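Long-range contacts in hypothetical protein (Trypanosoma cruzi, PDB 1YZV), which is of unknown function but belongs to the isochorismatase family and may be a hydrolase, possibly a ribonuclease: residues G17-A22 against V110-L115; R11-Y16 against K135-I140; R93-V98 against L125-A130; A46-G51 against S171-I176. All blocks are in the same frame, centred on the assembly; numbering follows the deposited sequence.

From the N terminus, residues 11-16 meet 135-140 (interaction 2), closing a loop of 118 residues and laying the N-terminal tail against strand 137-146. Directly after it, 17-22 pairs with 110-115 (interaction 1), nested inside that loop, and joins strands 20-26 and 110-118 in the parallel sheet. Residues 46-51 of helix 39-56 meet 171-176 of helix 173-181 (interaction 4), a closure that crosses both earlier ones. Interaction 3, 93-98 against 125-130, fixes a loop on helix 120-133; it nests within interactions 2 and 4 and crosses interaction 1. Interactions 3 and 4 lie on opposite sides of the chain's centre, their nearest atoms about 11 Å apart.

Interaction 1: G17-A22 against V110-L115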
loop_
_atom_site.group_PDB
_atom_site.type_symbol
_atom_site.label_atom_id
_atom_site.label_comp_id
_atom_site.label_asym_id
_atom_site.label_seq_id
_atom_site.Cartn_x
_atom_site.Cartn_y
_atom_site.Cartn_z
ATOM N N GLY A 17 -0.755 -13.391 27.949
ATOM C CA GLY A 17 0.001 -14.289 28.825
ATOM C C GLY A 17 1.250 -14.919 28.223
ATOM O O GLY A 17 2.028 -15.562 28.903
ATOM N N SER A 18 1.389 -14.835 26.916
ATOM C CA SER A 18 2.492 -15.439 26.209
ATOM C C SER A 18 3.840 -14.715 26.462
ATOM O O SER A 18 4.915 -15.270 26.346
ATOM C CB SER A 18 2.128 -15.407 24.714
ATOM O OG SER A 18 2.847 -16.349 23.978
ATOM N N CYS A 19 3.765 -13.414 26.626
ATOM C CA CYS A 19 4.929 -12.573 26.773
ATOM C C CYS A 19 4.421 -11.309 27.416
ATOM O O CYS A 19 3.203 -11.118 27.539
ATOM C CB CYS A 19 5.561 -12.295 25.420
ATOM S SG CYS A 19 4.493 -11.405 24.202
ATOM N N LYS A 20 5.325 -10.468 27.871
ATOM C CA LYS A 20 4.948 -9.168 28.367
ATOM C C LYS A 20 4.870 -8.114 27.236
ATOM O O LYS A 20 5.503 -8.281 26.185
ATOM C CB LYS A 20 5.933 -8.776 29.420
ATOM C CG LYS A 20 5.551 -7.600 30.233
ATOM C CD LYS A 20 6.173 -7.768 31.636
ATOM C CE LYS A 20 6.125 -6.452 32.392
ATOM N NZ LYS A 20 6.684 -6.589 33.783
ATOM N N THR A 21 3.898 -7.195 27.386
ATOM C CA THR A 21 3.627 -6.143 26.403
ATOM C C THR A 21 3.902 -4.775 27.017
ATOM O O THR A 21 3.505 -4.540 28.159
ATOM C CB THR A 21 2.113 -6.171 25.982
ATOM O OG1 THR A 21 1.808 -7.477 25.510
ATOM C CG2 THR A 21 1.804 -5.186 24.883
ATOM N N ALA A 22 4.630 -3.912 26.301
ATOM C CA ALA A 22 4.874 -2.520 26.759
ATOM C C ALA A 22 3.992 -1.597 25.945
ATOM O O ALA A 22 3.884 -1.722 24.722
ATOM C CB ALA A 22 6.339 -2.123 26.578
ATOM N N VAL A 110 9.755 -9.031 27.359
ATOM C CA VAL A 110 9.042 -7.913 26.733
ATOM C C VAL A 110 9.227 -8.001 25.223
ATOM O O VAL A 110 10.185 -7.481 24.661
ATOM C CB VAL A 110 9.508 -6.535 27.239
ATOM C CG1 VAL A 110 8.610 -5.447 26.649
ATOM C CG2 VAL A 110 9.477 -6.479 28.753
ATOM N N GLU A 111 8.365 -8.775 24.596
ATOM C CA GLU A 111 8.525 -9.130 23.201
ATOM C C GLU A 111 7.837 -8.179 22.242
ATOM O O GLU A 111 8.190 -8.154 21.065
ATOM C CB GLU A 111 7.965 -10.524 22.930
ATOM C CG GLU A 111 8.807 -11.659 23.470
ATOM C CD GLU A 111 8.181 -13.047 23.193
ATOM O OE1 GLU A 111 7.413 -13.188 22.202
ATOM O OE2 GLU A 111 8.479 -13.980 23.972
ATOM N N GLN A 112 6.838 -7.445 22.729
ATOM C CA GLN A 112 5.967 -6.645 21.878
ATOM C C GLN A 112 5.569 -5.329 22.524
ATOM O O GLN A 112 5.434 -5.232 23.731
ATOM C CB GLN A 112 4.758 -7.454 21.434
ATOM C CG GLN A 112 3.824 -7.858 22.584
ATOM C CD GLN A 112 2.899 -9.004 22.235
ATOM O OE1 GLN A 112 3.122 -9.766 21.265
ATOM N NE2 GLN A 112 1.806 -9.124 23.024
ATOM N N VAL A 113 5.534 -4.291 21.689
ATOM C CA VAL A 113 5.281 -2.916 22.117
ATOM C C VAL A 113 4.131 -2.410 21.289
ATOM O O VAL A 113 4.095 -2.636 20.055
ATOM C CB VAL A 113 6.549 -2.058 21.890
ATOM C CG1 VAL A 113 6.234 -0.554 22.018
ATOM C CG2 VAL A 113 7.745 -2.539 22.880
ATOM N N VAL A 114 3.154 -1.850 21.981
ATOM C CA VAL A 114 2.069 -1.116 21.390
ATOM C C VAL A 114 2.448 0.358 21.495
ATOM O O VAL A 114 2.627 0.897 22.602
ATOM C CB VAL A 114 0.744 -1.400 22.121
ATOM C CG1 VAL A 114 -0.363 -0.475 21.652
ATOM C CG2 VAL A 114 0.356 -2.868 21.928
ATOM N N LEU A 115 2.535 1.017 20.344
ATOM C CA LEU A 115 3.122 2.368 20.233
ATOM C C LEU A 115 2.132 3.359 19.622
ATOM O O LEU A 115 1.521 3.086 18.581
ATOM C CB LEU A 115 4.386 2.319 19.377
ATOM C CG LEU A 115 5.114 3.617 18.935
ATOM C CD1 LEU A 115 5.607 4.432 20.169
ATOM C CD2 LEU A 115 6.317 3.245 18.006
HETATM O O HOH W 1 8.272 -14.599 26.620
#
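The Gln112 amide carries Cys19 on one face: SG sits squarely over the amide carbon, 3.5 Å from CD. In the amide's own plane, Gln112 NE2 gives a nearly straight bond (165°) to Thr21 OG1 at 3.0 Å, while Gln112 OE1 is held by the backbone N of Lys14, which fixes the flip of the group. The Glu111 carboxylate likewise turns a face to Cys19, whose CB stands 3.5 Å from Glu111 CD; a water at 2.7 Å binds Glu111 OE2, and OE1 forms a salt bridge with Lys14. With chi1 at 61°, Cys19 SG is wedged between its own N and carbonyl carbon and points over the amide. Farther along, the backbones pair in parallel: Ala22 N to Gln112 O (3.0 Å) and Val114 N to Ala22 O (2.8 Å). Before that pair the register slips by one residue between Lys20 and Thr21, a beta bulge, and Glu111 N reaches Lys20 O only weakly. Ala22 CB packs 4.0 Å from both Val110 CG1 and Val113 CG2. Strands 20-26 and 110-118 are central neighbours in the sheet; helix 173-181 covers Thr21, Gln112 and Val114 on one face, and helix 120-133 covers Val113 and Leu115 on the other.

Interaction 2: R11-Y16 against K135-I140; sequences RLLKHY and KKKVVI
One polar bond joins Lys137 to the N-terminal tail: its NZ donates to the carbonyl O of Leu12 at 2.8 Å. The ammonium approaches from above the carbonyl plane, 42° out of it, rather than along a lone pair. Lys137 sets out extended, CG anti to the backbone N (chi1 178°), and then bends at chi3 (-79°) and again at chi4, which carries CE and NZ round to the carbonyl. Leu12 O is also bound by Ser10 OG, giving this acceptor two partners.

The apolar part lies deeper. Leu13 CD2 touches Val139 CG2 at 3.6 Å, the two branches meeting at a slant, and the Lys137 methylene CD passes 4.1 Å from Leu13 CA. Val139 and Lys137 point to the same face of strand 137-146, one of the inner strands of the parallel sheet in this alpha/beta isochorismatase fold; Ile176 of helix 173-181 packs on both Leu13 and Val139, so the tail packs where strand 137-146 and helix 173-181 meet.

Among the charges, Lys14 NZ lies 5.8 Å from Lys137 NZ, a like-charged pair probably eased by the salt bridge of Lys14 with Glu111. Arg11 turns outward to the second subunit, where it forms a salt bridge with Asp166 and a cation-pi contact with Trp163 of that chain.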
loop_
_atom_site.group_PDB
_atom_site.type_symbol
_atom_site.label_atom_id
_atom_site.label_comp_id
_atom_site.label_asym_id
_atom_site.label_seq_id
_atom_site.Cartn_x
_atom_site.Cartn_y
_atom_site.Cartn_z
ATOM N N ARG A 11 2.407 -13.236 13.397
ATOM C CA ARG A 11 2.218 -12.007 12.679
ATOM C C ARG A 11 1.466 -10.916 13.446
ATOM O O ARG A 11 1.814 -9.767 13.333
ATOM C CB ARG A 11 1.641 -12.231 11.288
ATOM C CG ARG A 11 0.326 -12.749 11.243
ATOM C CD ARG A 11 -0.001 -13.026 9.806
ATOM N NE ARG A 11 0.803 -14.112 9.238
ATOM C CZ ARG A 11 1.817 -13.953 8.388
ATOM N NH1 ARG A 11 2.169 -12.759 7.920
ATOM N NH2 ARG A 11 2.414 -15.027 7.921
ATOM N N LEU A 12 0.561 -11.302 14.332
ATOM C CA LEU A 12 -0.163 -10.370 15.167
ATOM C C LEU A 12 0.440 -10.422 16.560
ATOM O O LEU A 12 1.274 -11.296 16.841
ATOM C CB LEU A 12 -1.628 -10.772 15.216
ATOM C CG LEU A 12 -2.403 -10.682 13.885
ATOM C CD1 LEU A 12 -3.758 -11.263 14.076
ATOM C CD2 LEU A 12 -2.450 -9.265 13.370
ATOM N N LEU A 13 -0.015 -9.527 17.444
ATOM C CA LEU A 13 0.388 -9.574 18.846
ATOM C C LEU A 13 0.020 -10.949 19.404
ATOM O O LEU A 13 -0.980 -11.536 19.011
ATOM C CB LEU A 13 -0.344 -8.502 19.647
ATOM C CG LEU A 13 0.067 -7.061 19.356
ATOM C CD1 LEU A 13 -0.993 -6.127 19.892
ATOM C CD2 LEU A 13 1.432 -6.752 19.962
ATOM N N LYS A 14 0.891 -11.489 20.232
ATOM C CA LYS A 14 0.611 -12.702 20.995
ATOM C C LYS A 14 -0.361 -12.365 22.127
ATOM O O LYS A 14 -0.527 -11.176 22.543
ATOM C CB LYS A 14 1.896 -13.270 21.595
ATOM C CG LYS A 14 2.888 -13.809 20.542
ATOM C CD LYS A 14 4.125 -14.447 21.165
ATOM C CE LYS A 14 5.057 -15.021 20.096
ATOM N NZ LYS A 14 6.396 -15.427 20.653
ATOM N N HIS A 15 -1.005 -13.415 22.619
ATOM C CA HIS A 15 -1.877 -13.322 23.757
ATOM C C HIS A 15 -1.084 -12.780 24.938
ATOM O O HIS A 15 0.117 -13.103 25.093
ATOM C CB HIS A 15 -2.458 -14.706 24.094
ATOM C CG HIS A 15 -3.525 -14.655 25.123
ATOM N ND1 HIS A 15 -3.248 -14.552 26.474
ATOM C CD2 HIS A 15 -4.872 -14.630 25.011
ATOM C CE1 HIS A 15 -4.384 -14.463 27.144
ATOM N NE2 HIS A 15 -5.381 -14.457 26.273
ATOM N N TYR A 16 -1.747 -11.945 25.743
ATOM C CA TYR A 16 -1.085 -11.248 26.808
ATOM C C TYR A 16 -0.328 -12.140 27.778
ATOM O O TYR A 16 0.642 -11.665 28.411
ATOM C CB TYR A 16 -2.032 -10.332 27.587
ATOM C CG TYR A 16 -3.132 -11.023 28.361
ATOM C CD1 TYR A 16 -2.891 -11.576 29.620
ATOM C CD2 TYR A 16 -4.427 -11.071 27.862
ATOM C CE1 TYR A 16 -3.899 -12.238 30.341
ATOM C CE2 TYR A 16 -5.458 -11.681 28.587
ATOM C CZ TYR A 16 -5.194 -12.226 29.866
ATOM O OH TYR A 16 -6.213 -12.882 30.550
ATOM N N LYS A 135 14.905 -6.043 17.586
ATOM C CA LYS A 135 14.180 -7.260 17.231
ATOM C C LYS A 135 12.924 -7.448 18.075
ATOM O O LYS A 135 12.534 -8.566 18.387
ATOM C CB LYS A 135 15.103 -8.488 17.259
ATOM C CG LYS A 135 16.305 -8.357 16.302
ATOM C CD LYS A 135 17.178 -9.621 16.358
ATOM C CE LYS A 135 18.600 -9.452 15.706
ATOM N NZ LYS A 135 19.560 -10.617 16.047
ATOM N N LYS A 136 12.247 -6.343 18.383
ATOM C CA LYS A 136 10.956 -6.401 19.042
ATOM C C LYS A 136 9.845 -6.306 17.981
ATOM O O LYS A 136 10.026 -5.695 16.934
ATOM C CB LYS A 136 10.822 -5.253 20.042
ATOM C CG LYS A 136 11.941 -5.138 21.096
ATOM C CD LYS A 136 11.940 -6.317 22.033
ATOM C CE LYS A 136 12.994 -6.196 23.119
ATOM N NZ LYS A 136 12.845 -7.314 24.135
ATOM N N LYS A 137 8.683 -6.855 18.298
ATOM C CA LYS A 137 7.458 -6.647 17.524
ATOM C C LYS A 137 6.908 -5.316 17.954
ATOM O O LYS A 137 6.967 -4.959 19.138
ATOM C CB LYS A 137 6.428 -7.764 17.828
ATOM C CG LYS A 137 5.057 -7.589 17.059
ATOM C CD LYS A 137 4.083 -8.740 17.373
ATOM C CE LYS A 137 4.403 -10.034 16.577
ATOM N NZ LYS A 137 4.014 -11.277 17.353
ATOM N N VAL A 138 6.505 -4.505 16.998
ATOM C CA VAL A 138 5.937 -3.194 17.324
ATOM C C VAL A 138 4.667 -2.930 16.501
ATOM O O VAL A 138 4.620 -3.189 15.293
ATOM C CB VAL A 138 7.009 -2.037 17.259
ATOM C CG1 VAL A 138 7.795 -2.055 16.025
ATOM C CG2 VAL A 138 6.375 -0.657 17.470
ATOM N N VAL A 139 3.589 -2.566 17.195
ATOM C CA VAL A 139 2.299 -2.341 16.561
ATOM C C VAL A 139 1.901 -0.919 16.813
ATOM O O VAL A 139 1.925 -0.464 17.982
ATOM C CB VAL A 139 1.241 -3.314 17.120
ATOM C CG1 VAL A 139 -0.090 -3.196 16.327
ATOM C CG2 VAL A 139 1.789 -4.687 17.017
ATOM N N ILE A 140 1.727 -0.180 15.729
ATOM C CA ILE A 140 1.343 1.208 15.807
ATOM C C ILE A 140 -0.206 1.238 15.971
ATOM O O ILE A 140 -0.919 0.679 15.153
ATOM C CB ILE A 140 1.781 1.997 14.545
ATOM C CG1 ILE A 140 3.248 1.756 14.194
ATOM C CG2 ILE A 140 1.472 3.472 14.670
ATOM C CD1 ILE A 140 4.188 2.148 15.246
#

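Interaction 3: R93-V98 against L125-A130; sequences RFAMLV and LQTAAA
Thr127 OG1 is gripped by two partners: it accepts the backbone N-H of Met96 at 2.9 Å (144°) and donates to the carbonyl O of Cys123, one turn back in helix 120-133. Its chi1 of -58° sets OG1 beside the backbone N, where it can serve both partners. The Met96 side chain leans across the same threonine, its CG 3.4 Å from Thr127 OG1.

A second polar link runs through water, which accepts from Ala95 N at 2.9 Å and donates to Gln126 OE1 at 2.8 Å. Gln126 runs alongside Phe94, pointing the same way, with the amide plane turned 89° to the ring. Its OE1 lies at the ring's edge, in plane, and 3.8 Å from Phe94 CB; Gln126 NE2 is taken by the carbonyl O of Met178 of the third subunit.

The rest is apolar. Ala95 CB lies 4.3 Å from Ala130 CB. Leu97 CD1 presses on Ala130 CB at 3.3 Å, closer than ordinary van der Waals contact. Leu97 is the centre of an inverse gamma turn, closed by Val98 N to Met96 O, with its side chain directed to the helix.

Although the loop after strand 87-91 has no regular helix or strand, its successive backbone N-H groups of Ala95 and Met96 are both satisfied by helix side chains. The direct bond from Met96 to Thr127 and the water bridge from Ala95 to Gln126, set among small alanines, tie the loop to helix 120-133 at the interface with the third subunit, which Phe94 and Gln126 also contact.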
loop_
_atom_site.group_PDB
_atom_site.type_symbol
_atom_site.label_atom_id
_atom_site.label_comp_id
_atom_site.label_asym_id
_atom_site.label_seq_id
_atom_site.Cartn_x
_atom_site.Cartn_y
_atom_site.Cartn_z
ATOM N N ARG A 93 16.053 13.049 22.806
ATOM C CA ARG A 93 16.106 12.104 21.680
ATOM C C ARG A 93 14.691 11.920 21.091
ATOM O O ARG A 93 13.696 11.972 21.829
ATOM C CB ARG A 93 16.657 10.760 22.145
ATOM C CG ARG A 93 16.913 9.759 20.993
ATOM C CD ARG A 93 17.157 8.362 21.473
ATOM N NE ARG A 93 18.270 8.283 22.401
ATOM C CZ ARG A 93 18.972 7.182 22.662
ATOM N NH1 ARG A 93 18.682 6.015 22.068
ATOM N NH2 ARG A 93 19.916 7.234 23.589
ATOM N N PHE A 94 14.565 11.772 19.765
ATOM C CA PHE A 94 13.211 11.691 19.193
ATOM C C PHE A 94 12.639 10.292 19.488
ATOM O O PHE A 94 11.559 10.166 20.077
ATOM C CB PHE A 94 13.204 12.035 17.710
ATOM C CG PHE A 94 13.682 13.423 17.419
ATOM C CD1 PHE A 94 13.297 14.486 18.220
ATOM C CD2 PHE A 94 14.549 13.654 16.381
ATOM C CE1 PHE A 94 13.785 15.766 17.989
ATOM C CE2 PHE A 94 14.958 14.928 16.058
ATOM C CZ PHE A 94 14.624 15.995 16.918
ATOM N N ALA A 95 13.436 9.264 19.238
ATOM C CA ALA A 95 13.071 7.883 19.685
ATOM C C ALA A 95 12.967 7.758 21.218
ATOM O O ALA A 95 13.751 8.351 21.964
ATOM C CB ALA A 95 14.031 6.875 19.130
ATOM N N MET A 96 12.037 6.912 21.685
ATOM C CA MET A 96 11.741 6.775 23.098
ATOM C C MET A 96 12.763 5.900 23.820
ATOM O O MET A 96 12.755 5.884 25.055
ATOM C CB MET A 96 10.347 6.185 23.323
ATOM C CG MET A 96 9.221 7.069 22.845
ATOM S SD MET A 96 7.638 6.220 23.038
ATOM C CE MET A 96 7.521 6.019 24.807
ATOM N N LEU A 97 13.731 5.328 23.098
ATOM C CA LEU A 97 14.575 4.262 23.660
ATOM C C LEU A 97 15.808 4.811 24.330
ATOM O O LEU A 97 16.958 4.461 23.996
ATOM C CB LEU A 97 14.934 3.208 22.597
ATOM C CG LEU A 97 13.760 2.324 22.195
ATOM C CD1 LEU A 97 14.250 1.409 21.099
ATOM C CD2 LEU A 97 13.293 1.485 23.376
ATOM N N VAL A 98 15.554 5.719 25.250
ATOM C CA VAL A 98 16.607 6.391 25.970
ATOM C C VAL A 98 17.091 5.467 27.092
ATOM O O VAL A 98 16.405 4.505 27.446
ATOM C CB VAL A 98 16.125 7.763 26.475
ATOM C CG1 VAL A 98 15.794 8.679 25.270
ATOM C CG2 VAL A 98 14.892 7.644 27.363
ATOM N N LEU A 125 7.675 7.292 14.462
ATOM C CA LEU A 125 8.463 6.675 13.430
ATOM C C LEU A 125 9.833 6.193 13.923
ATOM O O LEU A 125 10.243 5.067 13.609
ATOM C CB LEU A 125 8.675 7.657 12.279
ATOM C CG LEU A 125 9.450 7.123 11.071
ATOM C CD1 LEU A 125 8.727 5.962 10.449
ATOM C CD2 LEU A 125 9.740 8.219 10.030
ATOM N N GLN A 126 10.610 7.104 14.504
ATOM C CA GLN A 126 11.938 6.768 14.977
ATOM C C GLN A 126 11.972 5.726 16.121
ATOM O O GLN A 126 12.890 4.927 16.203
ATOM C CB GLN A 126 12.758 8.029 15.347
ATOM C CG GLN A 126 12.880 8.965 14.148
ATOM C CD GLN A 126 13.873 10.051 14.298
ATOM O OE1 GLN A 126 14.877 9.915 15.027
ATOM N NE2 GLN A 126 13.623 11.161 13.598
ATOM N N THR A 127 10.967 5.736 16.978
ATOM C CA THR A 127 10.822 4.715 18.024
ATOM C C THR A 127 10.565 3.339 17.412
ATOM O O THR A 127 11.151 2.351 17.833
ATOM C CB THR A 127 9.704 5.113 19.036
ATOM O OG1 THR A 127 9.997 6.391 19.632
ATOM C CG2 THR A 127 9.535 4.071 20.133
ATOM N N ALA A 128 9.673 3.264 16.426
ATOM C CA ALA A 128 9.393 2.009 15.735
ATOM C C ALA A 128 10.678 1.455 15.129
ATOM O O ALA A 128 10.956 0.268 15.270
ATOM C CB ALA A 128 8.337 2.184 14.634
ATOM N N ALA A 129 11.422 2.304 14.437
ATOM C CA ALA A 129 12.654 1.885 13.824
ATOM C C ALA A 129 13.631 1.349 14.859
ATOM O O ALA A 129 14.286 0.331 14.625
ATOM C CB ALA A 129 13.287 3.047 13.024
ATOM N N ALA A 130 13.792 2.075 15.961
ATOM C CA ALA A 130 14.692 1.658 17.052
ATOM C C ALA A 130 14.276 0.301 17.682
ATOM O O ALA A 130 15.117 -0.567 17.925
ATOM C CB ALA A 130 14.750 2.751 18.121
HETATM O O HOH W 2 15.849 9.427 17.586
#

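Interaction 4: A46-G51 against S171-I176; sequences ANRFAG and STSESI
Arg48 and Ser173 bring the two backbones nearest, their CA atoms 7.8 Å apart, a spacing that leaves room for side chains between helix 39-56 and the first turn of helix 173-181. Thr172 occupies the N-cap position of the latter, and Ile176 N to Thr172 O closes its opening turn.

A turn at chi3 (-76°) in the otherwise outstretched Arg48 chain brings CD beside the serine and the guanidinium to its hydroxyl. Arg48 NH1 donates to Ser173 OG at 2.8 Å; the bond is bent, 137°, and the oxygen is tilted 23° from the guanidinium plane. Ser173 OG also bonds to Asp143 OD2 of strand 137-146, which orients the hydroxyl. Farther out, a water accepts from Arg48 NH2 at 3.0 Å and donates to Glu174 OE1 at 2.8 Å, linking opposite charges that do not touch directly. The other oxygen, Glu174 OE2, is held by His121 of the second subunit, and Arg48 NH2 also serves Leu195 O.

Next to this polar group, the Phe49 ring slots in, its CZ 3.6 Å from Ser173 CB. Ile176 crosses it at about a right angle, CG2 meeting Phe49 CE1 at 3.8 Å.

Phe49 and Ile176 both rest on Val114 and Ala141, placing the two helices side by side on one face of the parallel sheet. Helices 39-56 and 173-181 cover this face and helix 120-133 the other, which together give the alpha/beta/alpha sandwich of the isochorismatase family.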
loop_
_atom_site.group_PDB
_atom_site.type_symbol
_atom_site.label_atom_id
_atom_site.label_comp_id
_atom_site.label_asym_id
_atom_site.label_seq_id
_atom_site.Cartn_x
_atom_site.Cartn_y
_atom_site.Cartn_z
ATOM N N ALA A 46 -4.734 6.751 24.641
ATOM C CA ALA A 46 -3.881 6.661 25.834
ATOM C C ALA A 46 -4.657 6.130 27.059
ATOM O O ALA A 46 -4.180 5.234 27.783
ATOM C CB ALA A 46 -3.225 8.007 26.145
ATOM N N ASN A 47 -5.874 6.636 27.221
ATOM C CA ASN A 47 -6.797 6.194 28.258
ATOM C C ASN A 47 -7.339 4.775 28.105
ATOM O O ASN A 47 -7.429 4.011 29.070
ATOM C CB ASN A 47 -7.942 7.190 28.390
ATOM C CG ASN A 47 -7.528 8.454 29.116
ATOM O OD1 ASN A 47 -6.612 8.422 29.943
ATOM N ND2 ASN A 47 -8.127 9.600 28.733
ATOM N N ARG A 48 -7.590 4.382 26.864
ATOM C CA ARG A 48 -8.011 3.033 26.577
ATOM C C ARG A 48 -6.924 2.027 26.951
ATOM O O ARG A 48 -7.187 0.976 27.575
ATOM C CB ARG A 48 -8.352 2.936 25.080
ATOM C CG ARG A 48 -8.566 1.542 24.598
ATOM C CD ARG A 48 -9.163 1.542 23.207
ATOM N NE ARG A 48 -10.581 1.869 23.219
ATOM C CZ ARG A 48 -11.347 1.882 22.130
ATOM N NH1 ARG A 48 -10.817 1.607 20.922
ATOM N NH2 ARG A 48 -12.658 2.059 22.257
ATOM N N PHE A 49 -5.704 2.302 26.507
ATOM C CA PHE A 49 -4.567 1.418 26.849
ATOM C C PHE A 49 -4.176 1.468 28.324
ATOM O O PHE A 49 -3.730 0.459 28.887
ATOM C CB PHE A 49 -3.358 1.730 25.975
ATOM C CG PHE A 49 -3.565 1.413 24.488
ATOM C CD1 PHE A 49 -4.202 0.265 24.087
ATOM C CD2 PHE A 49 -2.919 2.175 23.521
ATOM C CE1 PHE A 49 -4.319 -0.060 22.720
ATOM C CE2 PHE A 49 -3.032 1.879 22.168
ATOM C CZ PHE A 49 -3.729 0.756 21.767
ATOM N N ALA A 50 -4.420 2.613 28.965
ATOM C CA ALA A 50 -4.245 2.704 30.427
ATOM C C ALA A 50 -5.197 1.749 31.122
ATOM O O ALA A 50 -4.765 0.999 31.991
ATOM C CB ALA A 50 -4.426 4.142 30.939
ATOM N N GLY A 51 -6.465 1.732 30.702
ATOM C CA GLY A 51 -7.443 0.811 31.244
ATOM C C GLY A 51 -7.100 -0.645 30.958
ATOM O O GLY A 51 -7.216 -1.522 31.824
ATOM N N SER A 171 -2.056 -0.975 13.205
ATOM C CA SER A 171 -3.382 -1.467 13.591
ATOM C C SER A 171 -4.146 -0.338 14.281
ATOM O O SER A 171 -3.815 0.846 14.107
ATOM C CB SER A 171 -3.230 -2.725 14.479
ATOM O OG SER A 171 -4.450 -3.432 14.625
ATOM N N THR A 172 -5.302 -0.670 14.845
ATOM C CA THR A 172 -6.094 0.309 15.626
ATOM C C THR A 172 -6.243 -0.202 17.046
ATOM O O THR A 172 -6.224 -1.399 17.270
ATOM C CB THR A 172 -7.486 0.576 15.003
ATOM O OG1 THR A 172 -8.192 -0.655 14.881
ATOM C CG2 THR A 172 -7.358 1.233 13.639
ATOM N N SER A 173 -6.552 0.700 17.987
ATOM C CA SER A 173 -6.655 0.322 19.408
ATOM C C SER A 173 -7.664 -0.804 19.674
ATOM O O SER A 173 -7.388 -1.751 20.444
ATOM C CB SER A 173 -6.937 1.574 20.270
ATOM O OG SER A 173 -8.209 2.200 19.951
ATOM N N GLU A 174 -8.787 -0.795 18.966
ATOM C CA GLU A 174 -9.784 -1.829 19.215
ATOM C C GLU A 174 -9.290 -3.212 18.729
ATOM O O GLU A 174 -9.436 -4.213 19.438
ATOM C CB GLU A 174 -11.126 -1.467 18.561
ATOM C CG GLU A 174 -12.193 -2.453 18.940
ATOM C CD GLU A 174 -13.566 -2.012 18.516
ATOM O OE1 GLU A 174 -14.147 -1.134 19.201
ATOM O OE2 GLU A 174 -14.043 -2.588 17.528
ATOM N N SER A 175 -8.611 -3.217 17.586
ATOM C CA SER A 175 -8.038 -4.402 17.021
ATOM C C SER A 175 -6.943 -4.933 17.919
ATOM O O SER A 175 -6.952 -6.120 18.239
ATOM C CB SER A 175 -7.494 -4.132 15.644
ATOM O OG SER A 175 -7.190 -5.331 14.978
ATOM N N ILE A 176 -6.176 -4.001 18.482
ATOM C CA ILE A 176 -5.068 -4.326 19.385
ATOM C C ILE A 176 -5.595 -4.982 20.685
ATOM O O ILE A 176 -5.140 -6.083 21.065
ATOM C CB ILE A 176 -4.215 -3.094 19.637
ATOM C CG1 ILE A 176 -3.415 -2.761 18.375
ATOM C CG2 ILE A 176 -3.321 -3.224 20.878
ATOM C CD1 ILE A 176 -2.915 -1.335 18.313
HETATM O O HOH W 3 -13.506 1.534 19.477
#